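PDB 6TFO: copper-containing nitrite reductase from Hyphomicrobium denitrificans 1NES1, which probably catalyses the one-electron reduction of nitrite to nitric oxide, using copper centres that receive electrons from a reduced cytochrome c. Local coordinates for residues L212-A215 against K216-M220. Residues are numbered along the deposited sequence; the frame is centred on the assembly and turned at random.
Sequences LKNA and KDSLM
The carboxamide of N214 lies over S218 and M220: its OD1 meets the S218 side chain and its ND2 the backbone carbonyl of M220. Its CG stands anti to the backbone N (chi1 -167°), which carries the amide off the end of strand 207-214 and across the mouth of the following loop. ND2 donates to M220 O at 2.9 Å; the bond is nearly straight (167°), lies almost exactly in the amide plane of N214 and meets a lone pair of the carbonyl. On the other branch, OD1 comes 2.9 Å from S218 OG and rests against S218 CB at 3.2 Å. OD1 is also hydrogen-bonded to T173 OG1 on the adjacent strand 166-181, and ND2 to T241 O, so both ends of the buried amide are gripped and its rotation is fixed. With an alanine here, M220 O and T173 OG1 would probably lose their amide partner, and the loop would be freer to shift against the strand end. Between these ties the chain reverses in a type I beta turn from A215 to S218. Its closing bond, S218 N to A215 O, is long at 3.3 Å, and the donor lies well above the carbonyl plane. The carboxylate of D217 bends back until its OD1 lies 3.4 Å from A215 CB. E175 takes the backbone N-H groups of L219 and M220, and R90 and T102 of a neighbouring subunit pack on these two side chains. The M220 side chain lies about 4 Å from that of H271 and about 6 Å from the copper ion, which H271 binds together with C263, M276 and H222, the last beside N214. The whole is a turn tied by an asparagine at a strand end, bordering the Cys-His-His-Met type 1 copper site of a cupredoxin domain.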
# COMPACT_ATOMS: atom_id res chain seq x y z
N LEU C 212 23.37 45.60 10.77
CA LEU C 212 22.95 44.39 10.00
C LEU C 212 22.43 44.81 8.62
O LEU C 212 21.34 45.43 8.56
CB LEU C 212 21.90 43.61 10.79
CG LEU C 212 21.78 42.13 10.40
CD1 LEU C 212 21.28 41.29 11.56
CD2 LEU C 212 20.86 41.96 9.19
N LYS C 213 23.20 44.50 7.56
CA LYS C 213 22.84 44.65 6.12
C LYS C 213 22.29 43.31 5.61
O LYS C 213 23.07 42.35 5.61
CB LYS C 213 24.06 45.08 5.30
N ASN C 214 21.01 43.23 5.22
CA ASN C 214 20.40 42.06 4.52
C ASN C 214 20.60 42.23 3.01
O ASN C 214 20.09 43.22 2.47
CB ASN C 214 18.91 41.88 4.86
CG ASN C 214 18.33 40.55 4.44
OD1 ASN C 214 19.04 39.68 3.93
ND2 ASN C 214 17.03 40.39 4.63
N ALA C 215 21.34 41.32 2.38
CA ALA C 215 21.69 41.39 0.94
C ALA C 215 20.42 41.59 0.12
O ALA C 215 19.33 41.12 0.58
CB ALA C 215 22.44 40.16 0.51
N LYS C 216 20.55 42.32 -1.00
CA LYS C 216 19.51 42.66 -2.02
C LYS C 216 18.81 41.37 -2.51
O LYS C 216 17.60 41.40 -2.75
CB LYS C 216 20.15 43.22 -3.31
CG LYS C 216 20.63 44.66 -3.34
CD LYS C 216 21.09 45.03 -4.75
CE LYS C 216 22.42 45.75 -4.85
NZ LYS C 216 22.27 47.19 -4.55
N ASP C 217 19.58 40.30 -2.68
CA ASP C 217 19.13 39.05 -3.36
C ASP C 217 18.54 38.07 -2.33
O ASP C 217 18.25 36.94 -2.68
CB ASP C 217 20.28 38.44 -4.17
CG ASP C 217 21.46 37.94 -3.35
OD1 ASP C 217 21.54 38.24 -2.13
OD2 ASP C 217 22.29 37.25 -3.95
N SER C 218 18.35 38.47 -1.09
CA SER C 218 17.69 37.62 -0.06
C SER C 218 16.19 37.55 -0.36
O SER C 218 15.61 38.58 -0.70
CB SER C 218 17.96 38.13 1.31
OG SER C 218 19.32 37.94 1.64
N LEU C 219 15.58 36.38 -0.21
CA LEU C 219 14.11 36.24 -0.23
C LEU C 219 13.57 36.60 1.15
O LEU C 219 12.49 37.16 1.24
CB LEU C 219 13.74 34.80 -0.61
CG LEU C 219 14.25 34.30 -1.97
CD1 LEU C 219 13.83 32.86 -2.22
CD2 LEU C 219 13.76 35.17 -3.12
N MET C 220 14.30 36.28 2.22
CA MET C 220 13.75 36.36 3.59
C MET C 220 14.25 37.61 4.31
O MET C 220 15.38 38.07 4.05
CB MET C 220 14.12 35.12 4.41
CG MET C 220 13.84 33.82 3.70
SD MET C 220 12.17 33.76 3.07
CE MET C 220 12.23 32.13 2.32